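Local coordinates for protein YciF (Escherichia coli, PDB 2GS4) that forms a homodimer of ferritin-like, rubrerythrin-related helical subunits, is known as a stress protein and probably binds metal, its exact function remaining unknown, at residues D8-L13 and E125-R130; Y18-Q23 and E110-A115; D59-S64 and K134-T139; T122-E125 and K131-K134. All blocks are in the same frame, centred on the assembly; numbering follows the deposited sequence.

Contact 1 of 4, residues D8-L13 and E125-R130; sequences DVFIHL and EQLGYR
Leu-127 pushes one methyl, CD1, against the root of Phe-10, 3.6 Å from Phe-10 CB and 3.8 Å from Phe-10 CG. A CG anti to the backbone N (chi1 180°) carries the Phe-10 ring toward the end of helix 95-126; the leucine methyl meets the start of the side chain, and CE1 goes on to Tyr-129. There the closest pair is Phe-10 CE1 and Tyr-129 CD2, 4.2 Å apart. The rings form an offset edge-to-face pair, the tyrosine edge turned to the phenylalanine face, with planes 66° apart and centroids separated by 6.0 Å. Leu-127 and Tyr-129 flank the glycine of a Schellman motif: Gly-128 ends helix 95-126 with a positive phi (81°), where a CB would be jammed against the carbonyl O of Leu-127, and Tyr-129 then takes the N-cap position of helix 130-159. The turn brings Leu-127 over the residue two places on, its CB lying 3.8 Å above the plane of the Tyr-129 ring and over the ring centre. Tyrosine suits the place because its ring is buried while its OH still finds polar partners, hydrogen bonding to Glu-7 and Asn-67. Phenylalanine, wholly apolar, also meets Leu-120, Leu-123 and Leu-136, and Gln-126 packs on Ile-6 of the second subunit.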
# COMPACT_ATOMS: atom_id res chain seq x y z
N ASP A 8 -10.94 2.12 -16.13
CA ASP A 8 -10.32 0.85 -15.72
C ASP A 8 -9.51 1.07 -14.44
O ASP A 8 -9.53 0.24 -13.54
CB ASP A 8 -9.37 0.29 -16.78
CG ASP A 8 -10.06 -0.09 -18.08
OD1 ASP A 8 -11.19 -0.63 -18.05
OD2 ASP A 8 -9.44 0.12 -19.14
N VAL A 9 -8.78 2.18 -14.38
CA VAL A 9 -7.97 2.50 -13.20
C VAL A 9 -8.89 2.65 -12.00
O VAL A 9 -8.60 2.14 -10.92
CB VAL A 9 -7.16 3.82 -13.37
CG1 VAL A 9 -6.46 4.17 -12.06
CG2 VAL A 9 -6.13 3.68 -14.48
N PHE A 10 -9.99 3.37 -12.19
CA PHE A 10 -10.95 3.58 -11.12
C PHE A 10 -11.54 2.27 -10.62
O PHE A 10 -11.59 2.03 -9.41
CB PHE A 10 -12.07 4.53 -11.55
CG PHE A 10 -13.10 4.78 -10.48
CD1 PHE A 10 -14.37 4.20 -10.57
CD2 PHE A 10 -12.81 5.59 -9.38
CE1 PHE A 10 -15.32 4.42 -9.56
CE2 PHE A 10 -13.76 5.81 -8.38
CZ PHE A 10 -15.02 5.22 -8.48
N ILE A 11 -11.99 1.41 -11.54
CA ILE A 11 -12.58 0.15 -11.12
C ILE A 11 -11.53 -0.70 -10.39
O ILE A 11 -11.82 -1.33 -9.38
CB ILE A 11 -13.22 -0.62 -12.32
CG1 ILE A 11 -13.92 -1.86 -11.80
CG2 ILE A 11 -12.19 -0.98 -13.37
CD1 ILE A 11 -14.85 -1.52 -10.70
N HIS A 12 -10.30 -0.70 -10.90
CA HIS A 12 -9.22 -1.46 -10.28
C HIS A 12 -8.99 -0.99 -8.84
O HIS A 12 -8.98 -1.81 -7.91
CB HIS A 12 -7.92 -1.28 -11.08
CG HIS A 12 -6.69 -1.66 -10.31
ND1 HIS A 12 -6.36 -2.96 -10.00
CD2 HIS A 12 -5.70 -0.89 -9.78
CE1 HIS A 12 -5.23 -2.98 -9.32
NE2 HIS A 12 -4.81 -1.74 -9.17
N LEU A 13 -8.80 0.31 -8.64
CA LEU A 13 -8.56 0.85 -7.31
C LEU A 13 -9.73 0.66 -6.35
O LEU A 13 -9.53 0.45 -5.15
CB LEU A 13 -8.19 2.34 -7.40
CG LEU A 13 -6.82 2.68 -8.00
CD1 LEU A 13 -6.71 4.18 -8.19
CD2 LEU A 13 -5.71 2.17 -7.09
N GLU A 125 -14.93 11.89 -9.37
CA GLU A 125 -15.33 13.24 -9.77
C GLU A 125 -14.95 13.54 -11.20
O GLU A 125 -15.75 14.07 -11.98
CB GLU A 125 -14.68 14.28 -8.86
CG GLU A 125 -15.63 14.86 -7.85
CD GLU A 125 -14.98 15.92 -6.99
OE1 GLU A 125 -14.04 15.59 -6.24
OE2 GLU A 125 -15.41 17.09 -7.07
N GLN A 126 -13.71 13.20 -11.55
CA GLN A 126 -13.20 13.44 -12.88
C GLN A 126 -13.85 12.57 -13.96
O GLN A 126 -13.76 12.88 -15.14
CB GLN A 126 -11.68 13.27 -12.88
CG GLN A 126 -10.96 14.44 -12.24
CD GLN A 126 -10.87 15.64 -13.17
OE1 GLN A 126 -10.01 15.69 -14.05
NE2 GLN A 126 -11.77 16.60 -12.99
N LEU A 127 -14.51 11.48 -13.55
CA LEU A 127 -15.17 10.61 -14.52
C LEU A 127 -16.64 10.99 -14.67
O LEU A 127 -17.38 10.38 -15.43
CB LEU A 127 -15.04 9.15 -14.11
CG LEU A 127 -13.66 8.49 -14.28
CD1 LEU A 127 -13.53 7.28 -13.37
CD2 LEU A 127 -13.46 8.10 -15.74
N GLY A 128 -17.07 12.00 -13.92
CA GLY A 128 -18.45 12.44 -13.99
C GLY A 128 -19.41 11.61 -13.16
O GLY A 128 -20.62 11.65 -13.39
N TYR A 129 -18.88 10.83 -12.21
CA TYR A 129 -19.74 10.02 -11.34
C TYR A 129 -20.02 10.82 -10.07
O TYR A 129 -19.38 10.61 -9.04
CB TYR A 129 -19.06 8.70 -10.95
CG TYR A 129 -18.64 7.85 -12.12
CD1 TYR A 129 -19.20 8.05 -13.38
CD2 TYR A 129 -17.67 6.86 -11.98
CE1 TYR A 129 -18.80 7.30 -14.47
CE2 TYR A 129 -17.25 6.10 -13.06
CZ TYR A 129 -17.82 6.33 -14.31
OH TYR A 129 -17.41 5.60 -15.40
N ARG A 130 -20.98 11.72 -10.18
CA ARG A 130 -21.37 12.61 -9.09
C ARG A 130 -21.72 11.91 -7.77
O ARG A 130 -21.14 12.22 -6.73
CB ARG A 130 -22.56 13.46 -9.55
CG ARG A 130 -22.94 14.59 -8.62
CD ARG A 130 -24.41 14.94 -8.78
NE ARG A 130 -25.26 13.85 -8.31
CZ ARG A 130 -25.97 13.05 -9.11
NH1 ARG A 130 -25.93 13.21 -10.42
NH2 ARG A 130 -26.71 12.08 -8.58

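Contact 2 of 4, residues Y18-Q23 and E110-A115; sequences YSAEKQ and EHYEIA
Glu-113 points one carboxylate oxygen between the two oxygens of Glu-21: Glu-113 OE1 lies 3.0 Å from Glu-21 OE2 and equally 3.0 Å from Glu-21 OE1. The carboxylate planes stand 85° apart, nearly perpendicular. Both glutamates bend at chi2 (-72° in Glu-21, -79° in Glu-113), and this fold brings the acid groups together between the helices although the Glu-21 side chain does not start out toward its partner. The other oxygen, Glu-113 OE2, rests 3.9 Å from Ala-20 CB, a methyl small enough to let the carboxylate oxygen come close; the same Ala-20 CB meets the edge of the Tyr-112 ring near its plane, 4.5 Å from Tyr-112 CE2. Helices 6-33 and 95-126 run roughly antiparallel here, the axes of the two short segments approaching to 11.8 Å, in the middle of a ferritin-like four-helix bundle. So close an approach of like-charged groups is of the kind a bound cation could bridge, and with Glu-143 of helix 130-159 against Glu-113 it is consistent with the carboxylate-rich metal site of rubrerythrin relatives. Glu-21 OE2 also hydrogen bonds Tyr-117 OH, which helps fix the rotation of the acid group, and the side chain touches Thr-51 and Gln-54 of helix 38-63. Replacing Glu-21 by an alanine is likely to leave the Tyr-117 hydroxyl without this mate and a gap beside Glu-113.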
# COMPACT_ATOMS: atom_id res chain seq x y z
N TYR A 18 -12.16 -2.39 -1.91
CA TYR A 18 -13.21 -3.28 -1.42
C TYR A 18 -12.50 -4.40 -0.66
O TYR A 18 -12.88 -4.75 0.45
CB TYR A 18 -14.00 -3.88 -2.59
CG TYR A 18 -15.25 -4.65 -2.19
CD1 TYR A 18 -16.45 -3.98 -1.91
CD2 TYR A 18 -15.24 -6.04 -2.09
CE1 TYR A 18 -17.60 -4.68 -1.56
CE2 TYR A 18 -16.40 -6.75 -1.73
CZ TYR A 18 -17.57 -6.06 -1.47
OH TYR A 18 -18.71 -6.74 -1.12
N SER A 19 -11.47 -4.96 -1.27
CA SER A 19 -10.70 -6.03 -0.64
C SER A 19 -10.08 -5.55 0.67
O SER A 19 -10.13 -6.25 1.67
CB SER A 19 -9.61 -6.54 -1.60
OG SER A 19 -8.64 -7.32 -0.92
N ALA A 20 -9.51 -4.35 0.66
CA ALA A 20 -8.88 -3.79 1.86
C ALA A 20 -9.85 -3.68 3.03
O ALA A 20 -9.51 -4.01 4.16
CB ALA A 20 -8.29 -2.41 1.53
N GLU A 21 -11.06 -3.19 2.76
CA GLU A 21 -12.07 -3.03 3.80
C GLU A 21 -12.48 -4.40 4.34
O GLU A 21 -12.68 -4.57 5.55
CB GLU A 21 -13.30 -2.29 3.23
CG GLU A 21 -12.98 -0.88 2.72
CD GLU A 21 -12.71 0.11 3.85
OE1 GLU A 21 -12.29 -0.32 4.95
OE2 GLU A 21 -12.92 1.33 3.65
N LYS A 22 -12.59 -5.36 3.43
CA LYS A 22 -12.97 -6.73 3.75
C LYS A 22 -11.95 -7.30 4.76
O LYS A 22 -12.32 -7.84 5.80
CB LYS A 22 -12.92 -7.58 2.47
CG LYS A 22 -14.03 -8.60 2.33
CD LYS A 22 -15.32 -7.97 1.84
CE LYS A 22 -16.44 -8.99 1.86
NZ LYS A 22 -17.78 -8.36 1.74
N GLN A 23 -10.68 -7.15 4.43
CA GLN A 23 -9.61 -7.63 5.30
C GLN A 23 -9.61 -6.81 6.58
O GLN A 23 -9.42 -7.35 7.67
CB GLN A 23 -8.24 -7.47 4.61
CG GLN A 23 -8.13 -8.14 3.25
CD GLN A 23 -6.77 -7.93 2.62
OE1 GLN A 23 -5.74 -8.19 3.25
NE2 GLN A 23 -6.75 -7.46 1.39
N GLU A 110 -4.71 3.93 8.57
CA GLU A 110 -5.48 5.11 8.20
C GLU A 110 -4.77 5.97 7.15
O GLU A 110 -5.43 6.54 6.28
CB GLU A 110 -5.82 5.97 9.43
CG GLU A 110 -6.84 5.30 10.37
CD GLU A 110 -8.01 4.67 9.63
OE1 GLU A 110 -8.75 5.40 8.93
OE2 GLU A 110 -8.19 3.45 9.75
N HIS A 111 -3.45 6.07 7.21
CA HIS A 111 -2.72 6.85 6.21
C HIS A 111 -3.07 6.25 4.85
O HIS A 111 -3.39 6.98 3.90
CB HIS A 111 -1.21 6.78 6.47
CG HIS A 111 -0.38 7.48 5.44
ND1 HIS A 111 0.40 8.57 5.73
CD2 HIS A 111 -0.20 7.23 4.12
CE1 HIS A 111 1.04 8.97 4.64
NE2 HIS A 111 0.69 8.17 3.65
N TYR A 112 -3.03 4.93 4.77
CA TYR A 112 -3.34 4.23 3.53
C TYR A 112 -4.79 4.44 3.09
O TYR A 112 -5.06 4.75 1.93
CB TYR A 112 -3.09 2.73 3.70
CG TYR A 112 -3.38 1.89 2.47
CD1 TYR A 112 -2.45 1.79 1.44
CD2 TYR A 112 -4.57 1.19 2.35
CE1 TYR A 112 -2.70 1.00 0.32
CE2 TYR A 112 -4.83 0.39 1.24
CZ TYR A 112 -3.89 0.30 0.23
OH TYR A 112 -4.13 -0.50 -0.86
N GLU A 113 -5.74 4.27 4.00
CA GLU A 113 -7.14 4.42 3.64
C GLU A 113 -7.50 5.82 3.16
O GLU A 113 -8.16 5.98 2.14
CB GLU A 113 -8.03 4.00 4.81
CG GLU A 113 -7.94 2.51 5.09
CD GLU A 113 -8.78 1.69 4.13
OE1 GLU A 113 -10.00 1.58 4.36
OE2 GLU A 113 -8.23 1.16 3.13
N ILE A 114 -7.04 6.83 3.89
CA ILE A 114 -7.29 8.21 3.53
C ILE A 114 -6.76 8.51 2.12
O ILE A 114 -7.49 9.05 1.28
CB ILE A 114 -6.66 9.15 4.58
CG1 ILE A 114 -7.49 9.07 5.87
CG2 ILE A 114 -6.54 10.57 4.04
CD1 ILE A 114 -6.86 9.73 7.08
N ALA A 115 -5.51 8.15 1.86
CA ALA A 115 -4.93 8.38 0.54
C ALA A 115 -5.72 7.62 -0.53
O ALA A 115 -5.90 8.13 -1.64
CB ALA A 115 -3.46 7.94 0.54

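Contact 3 of 4, residues D59-S64 and K134-T139; sequences DQVVES and KLLKET
At one end of the ferritin-like helical bundle, Val-61 of helix 38-63 packs against Leu-135 and Leu-136 of helix 130-159. Val-61 CG2 makes contact with both leucines. It lies 3.9 Å from Leu-135 CD1 and 4.0 Å from Leu-135 CB, and it also reaches the branch point of the next residue, Leu-136 CG, at 4.1 Å. Val-61 holds CG1 anti to the backbone N (chi1 163°), a setting that turns CG2 toward the leucines. The side chains of Val-61 and Leu-135 slide past each other in opposite directions. The helices themselves are nearly antiparallel: the axes of the two short segments make 164° and approach to 10.2 Å. Leu-135 CD1 is shared, for it also lies 3.8 Å from Gln-60 CB. Glutamine fits this exposed position because its aliphatic root covers the leucine methyl while the chain beyond CG extends to a polar amide. The two leucines divide the work between bundle helices: Leu-136 meets Phe-10, Tyr-117 and Ala-121, whereas Leu-135 touches Arg-57, whose NH2 is hydrogen bonded to Thr-139 OG1. Near the end of helix 38-63, Ser-64 OG turns back and donates to Val-61 O at 2.6 Å, tilted 22° from the carbonyl plane, giving that carbonyl a side-chain partner three residues on.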
# COMPACT_ATOMS: atom_id res chain seq x y z
N ASP A 59 -20.95 -0.63 -2.21
CA ASP A 59 -21.96 -1.29 -3.02
C ASP A 59 -22.80 -0.21 -3.70
O ASP A 59 -23.20 -0.35 -4.86
CB ASP A 59 -22.88 -2.18 -2.18
CG ASP A 59 -22.15 -3.30 -1.48
OD1 ASP A 59 -21.17 -3.83 -2.05
OD2 ASP A 59 -22.56 -3.67 -0.36
N GLN A 60 -23.05 0.86 -2.95
CA GLN A 60 -23.81 2.00 -3.45
C GLN A 60 -23.08 2.68 -4.60
O GLN A 60 -23.70 3.08 -5.59
CB GLN A 60 -24.04 3.03 -2.33
CG GLN A 60 -25.12 2.68 -1.30
CD GLN A 60 -25.37 3.82 -0.32
OE1 GLN A 60 -26.35 4.55 -0.43
NE2 GLN A 60 -24.45 3.99 0.63
N VAL A 61 -21.76 2.83 -4.47
CA VAL A 61 -20.95 3.46 -5.51
C VAL A 61 -21.04 2.65 -6.79
O VAL A 61 -21.21 3.20 -7.88
CB VAL A 61 -19.45 3.53 -5.12
CG1 VAL A 61 -18.60 3.80 -6.36
CG2 VAL A 61 -19.22 4.63 -4.10
N VAL A 62 -20.92 1.34 -6.64
CA VAL A 62 -20.97 0.44 -7.77
C VAL A 62 -22.33 0.52 -8.47
O VAL A 62 -22.39 0.58 -9.70
CB VAL A 62 -20.67 -0.99 -7.29
CG1 VAL A 62 -20.99 -2.00 -8.37
CG2 VAL A 62 -19.19 -1.08 -6.92
N GLU A 63 -23.41 0.53 -7.70
CA GLU A 63 -24.76 0.60 -8.26
C GLU A 63 -25.08 1.97 -8.88
O GLU A 63 -25.98 2.08 -9.70
CB GLU A 63 -25.79 0.28 -7.16
CG GLU A 63 -25.83 -1.20 -6.73
CD GLU A 63 -26.37 -1.37 -5.32
OE1 GLU A 63 -26.73 -0.34 -4.69
OE2 GLU A 63 -26.44 -2.51 -4.83
N SER A 64 -24.35 3.01 -8.48
CA SER A 64 -24.59 4.36 -9.00
C SER A 64 -24.21 4.52 -10.47
O SER A 64 -24.58 5.51 -11.10
CB SER A 64 -23.81 5.40 -8.18
OG SER A 64 -22.44 5.41 -8.55
N LYS A 134 -19.52 11.90 -4.06
CA LYS A 134 -20.11 12.34 -2.81
C LYS A 134 -19.96 11.24 -1.76
O LYS A 134 -19.62 11.51 -0.61
CB LYS A 134 -21.59 12.67 -3.01
CG LYS A 134 -21.90 13.45 -4.29
CD LYS A 134 -21.24 14.83 -4.33
CE LYS A 134 -19.92 14.83 -5.09
NZ LYS A 134 -20.06 14.46 -6.53
N LEU A 135 -20.23 10.01 -2.16
CA LEU A 135 -20.13 8.88 -1.26
C LEU A 135 -18.70 8.64 -0.81
O LEU A 135 -18.44 8.42 0.36
CB LEU A 135 -20.66 7.62 -1.93
CG LEU A 135 -22.15 7.68 -2.24
CD1 LEU A 135 -22.54 6.49 -3.07
CD2 LEU A 135 -22.93 7.74 -0.93
N LEU A 136 -17.78 8.67 -1.76
CA LEU A 136 -16.39 8.43 -1.44
C LEU A 136 -15.84 9.52 -0.53
O LEU A 136 -14.98 9.24 0.32
CB LEU A 136 -15.57 8.31 -2.73
CG LEU A 136 -15.95 7.10 -3.59
CD1 LEU A 136 -15.48 7.32 -5.01
CD2 LEU A 136 -15.36 5.83 -3.00
N LYS A 137 -16.31 10.76 -0.68
CA LYS A 137 -15.83 11.82 0.19
C LYS A 137 -16.38 11.60 1.60
O LYS A 137 -15.78 12.03 2.59
CB LYS A 137 -16.20 13.20 -0.38
CG LYS A 137 -15.22 13.67 -1.47
CD LYS A 137 -15.75 14.84 -2.29
CE LYS A 137 -14.88 15.11 -3.53
NZ LYS A 137 -13.55 15.74 -3.24
N GLU A 138 -17.52 10.91 1.70
CA GLU A 138 -18.10 10.63 3.00
C GLU A 138 -17.21 9.64 3.74
O GLU A 138 -16.96 9.80 4.93
CB GLU A 138 -19.53 10.09 2.86
CG GLU A 138 -20.49 11.17 2.39
CD GLU A 138 -21.93 10.69 2.32
OE1 GLU A 138 -22.81 11.54 2.05
OE2 GLU A 138 -22.19 9.48 2.51
N THR A 139 -16.73 8.62 3.04
CA THR A 139 -15.86 7.66 3.70
C THR A 139 -14.55 8.36 4.02
O THR A 139 -14.01 8.21 5.11
CB THR A 139 -15.61 6.44 2.82
OG1 THR A 139 -16.83 5.72 2.66
CG2 THR A 139 -14.59 5.52 3.48

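Contact 4 of 4, residues T122-E125 and K131-K134; sequences TLAE and KAAK
Glu-125 lays its CG on the methyl of Ala-133, with Glu-125 CG and Ala-133 CB only 3.4 Å apart, a tight fit between aliphatic atoms. Beside it, Ala-124 CB sits 4.0 Å from Ala-132 CB and 3.8 Å from the backbone Ala-133 N. Three alanines suit this place because the helices on either side of the short turn come very close: the CA atoms of Ala-124 and Ala-133 are 5.2 Å apart, too near for bulky side chains between them. Together the two segments form the closed end of an antiparallel helical hairpin. In the next shell, Ala-124 also meets Phe-10 of helix 6-33, Ala-132 touches Ser-64, and Leu-123 reaches Val-9 of the second subunit. Glu-125 holds chi1 at -104°, away from a staggered value, and its chain then runs extended past Ala-133. On that course its OE1 forms a salt bridge with Lys-137 NZ. Lys-134 NZ, hydrogen bonded to Arg-130 O, stays 5.4 Å from Glu-125 OE2, so its positive charge probably adds only a longer-range attraction to a hairpin closed by methyl packing within and by an ion pair alongside it.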
# COMPACT_ATOMS: atom_id res chain seq x y z
N THR A 122 -11.49 11.66 -6.21
CA THR A 122 -11.06 12.55 -7.29
C THR A 122 -11.31 11.88 -8.64
O THR A 122 -11.82 12.52 -9.57
CB THR A 122 -9.55 12.95 -7.15
OG1 THR A 122 -9.36 13.66 -5.92
CG2 THR A 122 -9.11 13.85 -8.29
N LEU A 123 -10.97 10.60 -8.76
CA LEU A 123 -11.18 9.88 -10.01
C LEU A 123 -12.67 9.84 -10.33
O LEU A 123 -13.08 10.12 -11.45
CB LEU A 123 -10.63 8.46 -9.92
CG LEU A 123 -9.11 8.36 -9.86
CD1 LEU A 123 -8.69 6.90 -9.87
CD2 LEU A 123 -8.49 9.09 -11.04
N ALA A 124 -13.49 9.50 -9.34
CA ALA A 124 -14.93 9.46 -9.54
C ALA A 124 -15.41 10.83 -10.02
O ALA A 124 -16.19 10.92 -10.96
CB ALA A 124 -15.64 9.07 -8.25
N GLU A 125 -14.93 11.89 -9.37
CA GLU A 125 -15.33 13.24 -9.77
C GLU A 125 -14.95 13.54 -11.20
O GLU A 125 -15.75 14.07 -11.98
CB GLU A 125 -14.68 14.28 -8.86
CG GLU A 125 -15.63 14.86 -7.85
CD GLU A 125 -14.98 15.92 -6.99
OE1 GLU A 125 -14.04 15.59 -6.24
OE2 GLU A 125 -15.41 17.09 -7.07
N LYS A 131 -22.67 10.99 -7.80
CA LYS A 131 -23.09 10.29 -6.59
C LYS A 131 -21.94 9.52 -5.97
O LYS A 131 -21.81 9.45 -4.74
CB LYS A 131 -24.25 9.34 -6.90
CG LYS A 131 -24.76 8.59 -5.69
CD LYS A 131 -26.09 7.92 -5.97
CE LYS A 131 -26.57 7.20 -4.72
NZ LYS A 131 -26.60 8.11 -3.55
N ALA A 132 -21.10 8.93 -6.81
CA ALA A 132 -19.96 8.18 -6.31
C ALA A 132 -19.00 9.12 -5.57
O ALA A 132 -18.61 8.84 -4.44
CB ALA A 132 -19.24 7.48 -7.46
N ALA A 133 -18.65 10.25 -6.19
CA ALA A 133 -17.73 11.19 -5.55
C ALA A 133 -18.22 11.62 -4.17
O ALA A 133 -17.44 11.70 -3.22
CB ALA A 133 -17.54 12.42 -6.43
N LYS A 134 -19.52 11.90 -4.06
CA LYS A 134 -20.11 12.34 -2.81
C LYS A 134 -19.96 11.24 -1.76
O LYS A 134 -19.62 11.51 -0.61
CB LYS A 134 -21.59 12.67 -3.01
CG LYS A 134 -21.90 13.45 -4.29
CD LYS A 134 -21.24 14.83 -4.33
CE LYS A 134 -19.92 14.83 -5.09
NZ LYS A 134 -20.06 14.46 -6.53

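Overall arrangement
From the N terminus, helix 6-33 opens two loops with helix 95-126: contact 1 closes the longer, and contact 2 is nested inside it, about 17 Å away between centres. Helix 38-63 then opens contact 3, which closes on helix 130-159 beyond both and so crosses contacts 1 and 2. Contact 4 is local: it starts on the stretch where contact 1 ends, follows contact 2 in series and finishes where contact 3 does. Contacts 1, 3 and 4 touch one another at one end of the bundle, tying all four long helices together, whereas contact 2 joins two of them near the centre of the chain. Contacts 1, 2 and 4 also meet the second subunit.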